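Local structure of endoglucanase EG-II (Hypocrea jecorina, 3QR3) at residues W66-V70 with Q124-L128; I83-D87 with L132-Y136; I101-H105 with L128-L132; S140-I146 with S176-P182. The protein probably cleaves internal beta-1,4-glucosidic bonds of cellulose, as an endoglucanase of glycoside hydrolase family 5 whose catalytic domain is a TIM barrel. All blocks are in the same frame, centred on the assembly; numbering follows the deposited sequence.

Contact 1 of 4, residues W66-V70 with Q124-L128; sequences WQYLV and QFTSL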
# COMPACT_ATOMS: atom_id res chain seq x y z
N TRP A 66 -10.27 7.92 1.32
CA TRP A 66 -10.22 9.38 1.25
C TRP A 66 -11.43 9.98 1.97
O TRP A 66 -11.29 10.87 2.81
CB TRP A 66 -10.22 9.79 -0.22
CG TRP A 66 -10.03 11.23 -0.52
CD1 TRP A 66 -9.97 12.28 0.36
CD2 TRP A 66 -9.92 11.79 -1.83
NE1 TRP A 66 -9.79 13.46 -0.34
CE2 TRP A 66 -9.77 13.19 -1.68
CE3 TRP A 66 -9.93 11.24 -3.12
CZ2 TRP A 66 -9.64 14.04 -2.78
CZ3 TRP A 66 -9.80 12.09 -4.20
CH2 TRP A 66 -9.65 13.48 -4.02
N GLN A 67 -12.62 9.47 1.65
CA GLN A 67 -13.86 10.02 2.21
C GLN A 67 -13.85 9.94 3.73
O GLN A 67 -14.38 10.82 4.41
CB GLN A 67 -15.09 9.28 1.66
CG GLN A 67 -15.39 9.61 0.19
CD GLN A 67 -14.64 8.70 -0.79
OE1 GLN A 67 -13.54 8.22 -0.50
NE2 GLN A 67 -15.26 8.43 -1.94
N TYR A 68 -13.23 8.90 4.26
CA TYR A 68 -13.16 8.74 5.71
C TYR A 68 -12.35 9.87 6.36
O TYR A 68 -12.77 10.45 7.37
CB TYR A 68 -12.55 7.38 6.09
CG TYR A 68 -12.46 7.23 7.58
CD1 TYR A 68 -13.59 6.94 8.34
CD2 TYR A 68 -11.26 7.41 8.24
CE1 TYR A 68 -13.52 6.83 9.70
CE2 TYR A 68 -11.17 7.29 9.61
CZ TYR A 68 -12.31 7.00 10.33
OH TYR A 68 -12.22 6.89 11.70
N LEU A 69 -11.19 10.17 5.78
CA LEU A 69 -10.27 11.12 6.40
C LEU A 69 -10.84 12.53 6.45
O LEU A 69 -10.58 13.27 7.39
CB LEU A 69 -8.91 11.12 5.69
CG LEU A 69 -8.07 9.85 5.89
CD1 LEU A 69 -6.76 9.94 5.13
CD2 LEU A 69 -7.82 9.57 7.38
N VAL A 70 -11.62 12.89 5.44
CA VAL A 70 -12.21 14.22 5.40
C VAL A 70 -13.71 14.17 5.74
O VAL A 70 -14.42 15.14 5.54
CB VAL A 70 -12.02 14.88 4.03
CG1 VAL A 70 -10.53 15.15 3.78
CG2 VAL A 70 -12.62 14.02 2.93
N GLN A 124 -8.01 19.79 -4.99
CA GLN A 124 -8.83 19.14 -3.96
C GLN A 124 -8.13 17.87 -3.43
O GLN A 124 -8.38 17.44 -2.30
CB GLN A 124 -10.22 18.83 -4.50
CG GLN A 124 -11.14 20.06 -4.61
CD GLN A 124 -12.44 19.76 -5.34
OE1 GLN A 124 -12.45 19.06 -6.35
NE2 GLN A 124 -13.55 20.30 -4.83
N PHE A 125 -7.26 17.29 -4.25
CA PHE A 125 -6.51 16.09 -3.90
C PHE A 125 -5.20 16.46 -3.20
O PHE A 125 -4.83 15.82 -2.22
CB PHE A 125 -6.28 15.23 -5.16
CG PHE A 125 -5.52 13.94 -4.91
CD1 PHE A 125 -5.94 13.04 -3.94
CD2 PHE A 125 -4.43 13.61 -5.71
CE1 PHE A 125 -5.24 11.84 -3.75
CE2 PHE A 125 -3.74 12.42 -5.53
CZ PHE A 125 -4.15 11.53 -4.54
N THR A 126 -4.52 17.49 -3.69
CA THR A 126 -3.25 17.88 -3.08
C THR A 126 -3.53 18.44 -1.68
O THR A 126 -2.71 18.33 -0.77
CB THR A 126 -2.47 18.92 -3.92
OG1 THR A 126 -3.23 20.13 -4.00
CG2 THR A 126 -2.19 18.41 -5.33
N SER A 127 -4.69 19.06 -1.52
CA SER A 127 -5.13 19.54 -0.22
C SER A 127 -5.18 18.42 0.83
O SER A 127 -4.84 18.62 1.99
CB SER A 127 -6.51 20.19 -0.34
OG SER A 127 -7.31 19.88 0.77
N LEU A 128 -5.60 17.23 0.40
CA LEU A 128 -5.60 16.07 1.30
C LEU A 128 -4.16 15.74 1.69
O LEU A 128 -3.83 15.64 2.86
CB LEU A 128 -6.25 14.87 0.61
CG LEU A 128 -6.02 13.52 1.30
CD1 LEU A 128 -6.86 13.44 2.57
CD2 LEU A 128 -6.33 12.35 0.35
O HOH W 1 -9.83 16.60 -0.13
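The indole of Trp66 carries Leu128 and Phe125 over one and the same face and a water at its edge. Leu128 CD2 stands above the five-membered ring, 3.7 Å from its centroid and only 16° off the ring normal, a CH-pi contact. Farther along that face, over the rim of the six-membered ring, Phe125 CD1 lies 3.7 Å from Trp66 CH2; the two aromatic planes meet obliquely, at 55°. At the indole edge the water lies in the ring plane and accepts a hydrogen bond from Trp66 NE1 at 3.1 Å. The same water donates to the carbonyl Gln124 O at 2.7 Å, so the indole nitrogen is joined to the backbone of helix 122-136 through a single solvent molecule. The tryptophan CG lies anti to its backbone nitrogen (chi1 -174°), which swings the ring out from the short helix 66-69 and across to its partner. Leu128 works with both branches: while CD2 rests on the indole, CD1 approaches Val70 CG1 at 4.2 Å and Leu69 CD1 at 4.3 Å. Val70 thus adds to the apolar surface just where the chain leaves the helix. The carboxamide of Gln124 is engaged elsewhere, its OE1 accepting from the backbone of Thr121. In the TIM barrel this contact joins the short helix after strand 59-64 to the outer helix after strand 99-104: Ile104 of that strand touches Trp66, Leu69 and Leu128, Trp110 meets the indole edge-to-face, and Phe125 reaches on to Thr161 and Val165 of helix 155-171.

Contact 2 of 4, residues I83-D87 with L132-Y136; sequences ISKYD and LASKY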
# COMPACT_ATOMS: atom_id res chain seq x y z
N ILE A 83 -9.08 11.44 11.69
CA ILE A 83 -7.62 11.45 11.67
C ILE A 83 -7.07 10.97 13.02
O ILE A 83 -6.06 10.30 13.08
CB ILE A 83 -7.03 12.83 11.27
CG1 ILE A 83 -5.53 12.72 11.02
CG2 ILE A 83 -7.32 13.88 12.34
CD1 ILE A 83 -5.16 11.73 9.92
N SER A 84 -7.79 11.29 14.09
CA SER A 84 -7.43 10.84 15.43
C SER A 84 -7.45 9.30 15.54
O SER A 84 -6.54 8.69 16.10
CB SER A 84 -8.38 11.45 16.46
OG SER A 84 -8.11 10.97 17.76
N LYS A 85 -8.51 8.69 15.02
CA LYS A 85 -8.62 7.23 15.01
C LYS A 85 -7.55 6.62 14.10
O LYS A 85 -6.83 5.71 14.50
CB LYS A 85 -10.01 6.81 14.54
CG LYS A 85 -11.14 7.13 15.54
CD LYS A 85 -10.95 6.37 16.85
CE LYS A 85 -12.14 6.57 17.79
NZ LYS A 85 -12.08 5.64 18.95
N TYR A 86 -7.44 7.11 12.87
CA TYR A 86 -6.45 6.57 11.94
C TYR A 86 -5.03 6.73 12.47
O TYR A 86 -4.20 5.83 12.32
CB TYR A 86 -6.60 7.23 10.57
CG TYR A 86 -5.67 6.67 9.52
CD1 TYR A 86 -5.84 5.38 9.03
CD2 TYR A 86 -4.62 7.43 9.02
CE1 TYR A 86 -5.00 4.87 8.06
CE2 TYR A 86 -3.77 6.93 8.06
CZ TYR A 86 -3.96 5.66 7.58
OH TYR A 86 -3.11 5.16 6.62
N ASP A 87 -4.76 7.86 13.11
CA ASP A 87 -3.41 8.08 13.64
C ASP A 87 -3.03 7.07 14.72
O ASP A 87 -1.85 6.78 14.91
CB ASP A 87 -3.23 9.51 14.17
CG ASP A 87 -1.78 9.81 14.54
OD1 ASP A 87 -0.90 9.56 13.70
OD2 ASP A 87 -1.51 10.27 15.67
N LEU A 132 -1.88 15.76 5.36
CA LEU A 132 -1.23 14.57 5.88
C LEU A 132 0.28 14.80 6.03
O LEU A 132 0.88 14.42 7.03
CB LEU A 132 -1.51 13.36 4.99
CG LEU A 132 -2.97 12.90 5.03
CD1 LEU A 132 -3.24 11.86 3.94
CD2 LEU A 132 -3.27 12.34 6.42
N ALA A 133 0.88 15.42 5.03
CA ALA A 133 2.31 15.70 5.07
C ALA A 133 2.65 16.62 6.24
O ALA A 133 3.64 16.41 6.93
CB ALA A 133 2.76 16.33 3.75
N SER A 134 1.84 17.66 6.44
CA SER A 134 2.05 18.56 7.56
C SER A 134 1.97 17.81 8.89
O SER A 134 2.80 18.01 9.79
CB SER A 134 1.04 19.70 7.53
OG SER A 134 1.21 20.55 8.65
N LYS A 135 0.98 16.93 9.02
CA LYS A 135 0.83 16.16 10.25
C LYS A 135 2.05 15.27 10.49
O LYS A 135 2.53 15.17 11.61
CB LYS A 135 -0.43 15.28 10.19
CG LYS A 135 -0.66 14.45 11.45
CD LYS A 135 -2.03 13.77 11.43
CE LYS A 135 -2.34 13.12 12.77
NZ LYS A 135 -2.60 14.12 13.85
N TYR A 136 2.55 14.65 9.43
CA TYR A 136 3.57 13.63 9.57
C TYR A 136 4.99 14.09 9.22
O TYR A 136 5.91 13.28 9.18
CB TYR A 136 3.18 12.40 8.75
CG TYR A 136 1.97 11.72 9.33
CD1 TYR A 136 2.01 11.21 10.62
CD2 TYR A 136 0.77 11.62 8.63
CE1 TYR A 136 0.91 10.60 11.19
CE2 TYR A 136 -0.34 10.99 9.19
CZ TYR A 136 -0.26 10.49 10.47
OH TYR A 136 -1.35 9.87 11.06
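Ile83, Asp87 and Lys135 bury the most surface here, and the lysine lies against both of the others. Its CD and CE methylenes run past Ile83 in the opposite sense, Lys135 CE coming within 3.7 Å of Ile83 CG1, before a bend at chi4 (71°) turns the amine off the line of the chain. Lys135 NZ ends 4.4 Å from Asp87 OD2, too long for a salt bridge, though the opposite charges probably still attract. Ile83 CD1 also meets Leu132 CD2 at 4.0 Å. The two helices, 80-95 and 122-136, are consecutive members of the outer helical layer of the TIM barrel; the axes of 83-87 and 132-136 come no closer than 13.2 Å and cross at -54°, so long side chains bridge the gap. Tyr136 does so through its hydroxyl: OH donates to Asp87 OD1 at 2.7 Å from the anti side, 28° out of the carboxylate plane. The same oxygen accepts from Gln91 NE2 one helical turn on, so two donors grip OD1. With an alanine at Asp87 the Tyr136 hydroxyl would probably lose its acceptor, and Lys135 its nearby negative charge. Lys135 CG covers one face of the Tyr136 ring, over its centre.

Contact 3 of 4, residues I101-H105 with L128-L132; sequences IVDIH and LWSQL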
# COMPACT_ATOMS: atom_id res chain seq x y z
N ILE A 101 3.05 2.73 5.68
CA ILE A 101 2.53 3.31 4.44
C ILE A 101 1.09 3.77 4.61
O ILE A 101 0.18 2.96 4.86
CB ILE A 101 2.60 2.33 3.26
CG1 ILE A 101 4.03 1.80 3.08
CG2 ILE A 101 2.11 3.00 1.98
CD1 ILE A 101 4.15 0.73 2.01
N VAL A 102 0.89 5.08 4.49
CA VAL A 102 -0.45 5.66 4.49
C VAL A 102 -0.97 5.51 3.07
O VAL A 102 -0.41 6.08 2.14
CB VAL A 102 -0.40 7.14 4.92
CG1 VAL A 102 -1.77 7.83 4.72
CG2 VAL A 102 0.04 7.25 6.37
N ASP A 103 -2.01 4.71 2.90
CA ASP A 103 -2.50 4.37 1.56
C ASP A 103 -3.92 4.88 1.36
O ASP A 103 -4.84 4.42 2.03
CB ASP A 103 -2.45 2.86 1.33
CG ASP A 103 -3.48 2.37 0.31
OD1 ASP A 103 -3.58 2.96 -0.78
OD2 ASP A 103 -4.19 1.38 0.61
N ILE A 104 -4.09 5.83 0.45
CA ILE A 104 -5.41 6.35 0.12
C ILE A 104 -6.05 5.38 -0.88
O ILE A 104 -5.62 5.29 -2.02
CB ILE A 104 -5.33 7.77 -0.46
CG1 ILE A 104 -4.64 8.70 0.54
CG2 ILE A 104 -6.73 8.32 -0.75
CD1 ILE A 104 -5.38 8.83 1.87
N HIS A 105 -7.07 4.64 -0.44
CA HIS A 105 -7.53 3.48 -1.20
C HIS A 105 -8.66 3.88 -2.17
O HIS A 105 -9.79 3.43 -2.04
CB HIS A 105 -8.02 2.40 -0.21
CG HIS A 105 -7.73 1.00 -0.64
ND1 HIS A 105 -6.45 0.48 -0.66
CD2 HIS A 105 -8.55 0.01 -1.06
CE1 HIS A 105 -6.50 -0.78 -1.08
NE2 HIS A 105 -7.76 -1.09 -1.33
N LEU A 128 -5.60 17.23 0.40
CA LEU A 128 -5.60 16.07 1.30
C LEU A 128 -4.16 15.74 1.69
O LEU A 128 -3.83 15.64 2.86
CB LEU A 128 -6.25 14.87 0.61
CG LEU A 128 -6.02 13.52 1.30
CD1 LEU A 128 -6.86 13.44 2.57
CD2 LEU A 128 -6.33 12.35 0.35
N TRP A 129 -3.29 15.61 0.69
CA TRP A 129 -1.91 15.21 0.95
C TRP A 129 -1.10 16.28 1.66
O TRP A 129 -0.20 15.97 2.43
CB TRP A 129 -1.23 14.72 -0.33
CG TRP A 129 -1.56 13.29 -0.59
CD1 TRP A 129 -2.33 12.78 -1.61
CD2 TRP A 129 -1.17 12.17 0.21
NE1 TRP A 129 -2.41 11.42 -1.50
CE2 TRP A 129 -1.72 11.01 -0.40
CE3 TRP A 129 -0.41 12.02 1.37
CZ2 TRP A 129 -1.52 9.73 0.13
CZ3 TRP A 129 -0.22 10.75 1.89
CH2 TRP A 129 -0.78 9.62 1.27
N SER A 130 -1.42 17.54 1.42
CA SER A 130 -0.70 18.62 2.09
C SER A 130 -0.93 18.53 3.60
O SER A 130 -0.01 18.69 4.41
CB SER A 130 -1.15 19.98 1.54
OG SER A 130 -0.39 21.03 2.09
N GLN A 131 -2.17 18.25 3.98
CA GLN A 131 -2.51 18.11 5.39
C GLN A 131 -1.85 16.90 6.04
O GLN A 131 -1.32 17.00 7.14
CB GLN A 131 -4.02 18.04 5.57
CG GLN A 131 -4.74 19.32 5.19
CD GLN A 131 -6.22 19.19 5.36
OE1 GLN A 131 -6.74 19.31 6.47
NE2 GLN A 131 -6.92 18.92 4.27
N LEU A 132 -1.88 15.76 5.36
CA LEU A 132 -1.23 14.57 5.88
C LEU A 132 0.28 14.80 6.03
O LEU A 132 0.88 14.42 7.03
CB LEU A 132 -1.51 13.36 4.99
CG LEU A 132 -2.97 12.90 5.03
CD1 LEU A 132 -3.24 11.86 3.94
CD2 LEU A 132 -3.27 12.34 6.42
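Strand 101-104 and helix 128-132 run nearly antiparallel, at 160° with their axes 11.8 Å apart, as strand and returning helix do in a beta-alpha unit of the TIM barrel. Val102 and Ile104 point from the strand toward the helix, where the indole of Trp129 and the ends of Leu128 and Leu132 receive them. The tightest approach is between Ile104 CG1 and Trp129 CZ2, 3.3 Å apart, with the isoleucine set obliquely to the ring; its CG1 stands anti to the carbonyl carbon (chi1 -57°), which sets it against that indole carbon. Next along the rim, the indole turns its edge to the carbonyl of Val102, with Trp129 CH2 3.7 Å from Val102 O, while Val102 CG1 lies 4.0 Å from Trp129 CH2. One indole face is covered by Leu132 CD1 of its own helix, 3.7 Å above the plane. Ile104 CD1 and Leu128 CD2 meet tip to tip at 4.0 Å, and Ile104 CD1 lies between Leu128 CD2 and Leu132 CD1. The buried Trp129 NE1 finds its acceptor in Ile146 O, just past the next strand. Exchanging Trp129 for an alanine would probably open a gap beside Val102 and Ile104 and leave the Ile146 carbonyl without its indole donor. Asp103, between the two outward residues, points away from the helix, and its OD2 accepts from His105 ND1 at 2.7 Å through the syn lone pair, the acceptor lying near the imidazole plane.

Contact 4 of 4, residues S140-I146 with S176-P182; sequences SRVWFGI and SQFISLP. With SO4 (sulfate ion), chain E.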
# COMPACT_ATOMS: atom_id res chain seq x y z
N SER A 140 9.92 10.40 9.99
CA SER A 140 10.56 9.98 8.75
C SER A 140 10.19 8.56 8.30
O SER A 140 10.52 8.15 7.19
CB SER A 140 12.09 10.10 8.87
OG SER A 140 12.60 9.11 9.74
N ARG A 141 9.51 7.80 9.16
CA ARG A 141 9.18 6.42 8.79
C ARG A 141 7.74 6.28 8.28
O ARG A 141 7.26 5.18 8.01
CB ARG A 141 9.46 5.45 9.94
CG ARG A 141 10.95 5.12 10.11
CD ARG A 141 11.21 4.18 11.29
NE ARG A 141 11.08 4.84 12.58
CZ ARG A 141 10.12 4.59 13.46
NH1 ARG A 141 9.19 3.68 13.20
NH2 ARG A 141 10.09 5.25 14.62
N VAL A 142 7.05 7.41 8.15
CA VAL A 142 5.77 7.43 7.45
C VAL A 142 6.07 7.47 5.95
O VAL A 142 6.89 8.26 5.49
CB VAL A 142 4.91 8.62 7.89
CG1 VAL A 142 3.70 8.79 6.97
CG2 VAL A 142 4.47 8.46 9.33
N TRP A 143 5.41 6.60 5.20
CA TRP A 143 5.66 6.47 3.77
C TRP A 143 4.37 6.94 3.10
O TRP A 143 3.29 6.47 3.47
CB TRP A 143 5.94 4.99 3.48
CG TRP A 143 6.23 4.64 2.06
CD1 TRP A 143 5.51 5.01 0.96
CD2 TRP A 143 7.30 3.82 1.58
NE1 TRP A 143 6.08 4.48 -0.18
CE2 TRP A 143 7.18 3.75 0.18
CE3 TRP A 143 8.35 3.15 2.21
CZ2 TRP A 143 8.08 3.03 -0.61
CZ3 TRP A 143 9.24 2.43 1.43
CH2 TRP A 143 9.09 2.37 0.03
N PHE A 144 4.46 7.87 2.15
CA PHE A 144 3.26 8.46 1.55
C PHE A 144 2.77 7.68 0.32
O PHE A 144 3.34 7.80 -0.77
CB PHE A 144 3.49 9.94 1.21
CG PHE A 144 3.79 10.81 2.41
CD1 PHE A 144 2.77 11.39 3.14
CD2 PHE A 144 5.10 11.04 2.80
CE1 PHE A 144 3.05 12.18 4.25
CE2 PHE A 144 5.39 11.83 3.90
CZ PHE A 144 4.36 12.40 4.63
N GLY A 145 1.73 6.87 0.51
CA GLY A 145 1.16 6.04 -0.55
C GLY A 145 0.08 6.79 -1.31
O GLY A 145 -1.13 6.65 -1.03
N ILE A 146 0.53 7.58 -2.27
CA ILE A 146 -0.31 8.58 -2.93
C ILE A 146 -1.70 8.11 -3.33
O ILE A 146 -2.70 8.80 -3.09
CB ILE A 146 0.44 9.17 -4.15
CG1 ILE A 146 1.62 10.01 -3.67
CG2 ILE A 146 -0.49 10.02 -5.01
CD1 ILE A 146 2.34 10.80 -4.79
N SER A 176 11.95 14.15 4.34
CA SER A 176 12.79 12.98 4.55
C SER A 176 12.13 11.67 4.09
O SER A 176 12.80 10.66 3.93
CB SER A 176 13.18 12.86 6.03
OG SER A 176 12.05 12.49 6.81
N GLN A 177 10.82 11.70 3.89
CA GLN A 177 10.04 10.47 3.76
C GLN A 177 10.06 9.86 2.36
O GLN A 177 10.23 10.58 1.37
CB GLN A 177 8.59 10.72 4.16
CG GLN A 177 8.37 10.99 5.65
CD GLN A 177 8.57 12.45 6.05
OE1 GLN A 177 9.08 13.26 5.28
NE2 GLN A 177 8.16 12.78 7.27
N PHE A 178 9.88 8.55 2.27
CA PHE A 178 9.57 7.89 1.00
C PHE A 178 8.19 8.32 0.50
O PHE A 178 7.25 8.50 1.29
CB PHE A 178 9.56 6.36 1.15
CG PHE A 178 10.92 5.74 1.36
CD1 PHE A 178 11.90 5.81 0.37
CD2 PHE A 178 11.21 5.06 2.54
CE1 PHE A 178 13.13 5.22 0.55
CE2 PHE A 178 12.45 4.48 2.74
CZ PHE A 178 13.41 4.55 1.74
N ILE A 179 8.06 8.44 -0.82
CA ILE A 179 6.78 8.73 -1.45
C ILE A 179 6.57 7.74 -2.60
O ILE A 179 7.46 7.54 -3.41
CB ILE A 179 6.72 10.17 -1.99
CG1 ILE A 179 6.97 11.18 -0.87
CG2 ILE A 179 5.37 10.45 -2.63
CD1 ILE A 179 7.05 12.63 -1.37
N SER A 180 5.39 7.12 -2.65
CA SER A 180 5.05 6.18 -3.73
C SER A 180 4.62 6.90 -4.99
O SER A 180 3.90 7.90 -4.93
CB SER A 180 3.88 5.30 -3.30
OG SER A 180 4.25 4.41 -2.27
N LEU A 181 5.03 6.36 -6.14
CA LEU A 181 4.51 6.81 -7.43
C LEU A 181 3.71 5.67 -8.08
O LEU A 181 4.29 4.71 -8.59
CB LEU A 181 5.67 7.24 -8.35
CG LEU A 181 6.68 8.24 -7.78
CD1 LEU A 181 7.79 8.54 -8.78
CD2 LEU A 181 5.98 9.54 -7.35
N PRO A 182 2.37 5.75 -8.04
CA PRO A 182 1.56 4.66 -8.60
C PRO A 182 1.12 4.88 -10.04
O PRO A 182 0.73 6.00 -10.41
CB PRO A 182 0.34 4.65 -7.68
CG PRO A 182 0.14 6.15 -7.39
CD PRO A 182 1.53 6.76 -7.35
S SO4 E . 12.71 7.99 13.86
O1 SO4 E . 12.47 7.01 14.93
O2 SO4 E . 11.84 9.15 14.04
O3 SO4 E . 14.09 8.43 13.89
O4 SO4 E . 12.40 7.37 12.58
O HOH W 2 9.25 7.30 4.82
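Phe144 and Ile179 pair across two parallel strands whose axes are 4.8 Å apart and inclined by 20°. Phe144 N donates to Phe178 O at 3.0 Å, and Ser180 N to Phe144 O at 2.9 Å, the two bonds of a single parallel bridge. On the side with Trp143, Phe178 and Ser180, the indole takes Phe178 CB over its face, 3.6 Å from the centroid of the six-membered ring, in a CH-pi contact, and the two rings meet obliquely, planes 32° apart. Trp143 CG lies opposite its backbone nitrogen (chi1 -180°), bringing the indole to Phe178 and Ser180, and Trp143 NE1 donates to Ser180 OG at 2.8 Å. On the side with Phe144 and Ile179, the phenyl edge meets Gln177, with Phe144 CE2 at 3.4 Å from Gln177 CB, and Ile146 CD1 touches Ile179 CG2 at 3.7 Å. Before the bridge a water joins the two segments, donating to Ser140 O and Val142 O and accepting from Phe178 N.

Farther out, Asp217 hydrogen-bonds Ser180 OG, and Ala137 O and Gln139 O hold Gln177 NE2. Arg141 uses NE and NH2 to bind two oxygens of a sulfate, probably from the crystallisation liquor, while its NH1 is held by Leu94 O and Ala98 O. The pairing joins the fourth and fifth strands and so closes the barrel: strand 99-104 adjoins 142-145, strand 214-219 adjoins 179-182, and helix 155-171, which connects the two in a beta-alpha-beta crossover, touches Phe144, Ile146 and Ile179.

Overall arrangement
Following the chain from the N terminus, contact 1 opens just after strand 59-64, contact 2 on helix 80-95 and contact 3 on strand 99-104; all three close on helix 122-136, which thereby gathers a short helix, an outer helix and a barrel strand. Contacts 1 and 2 cross, because 124-128 is reached before 132-136, whereas contact 3 ends on the same stretch as both, sharing Leu128 with contact 1 and Leu132 with contact 2. Contact 4 follows in series, its loop spanning helix 155-171, and shuts the barrel wall. It meets contact 3 through probable backbone hydrogen bonds of Val102 with Trp143 and Gly145, and contact 2 where Ala133 packs on Phe144.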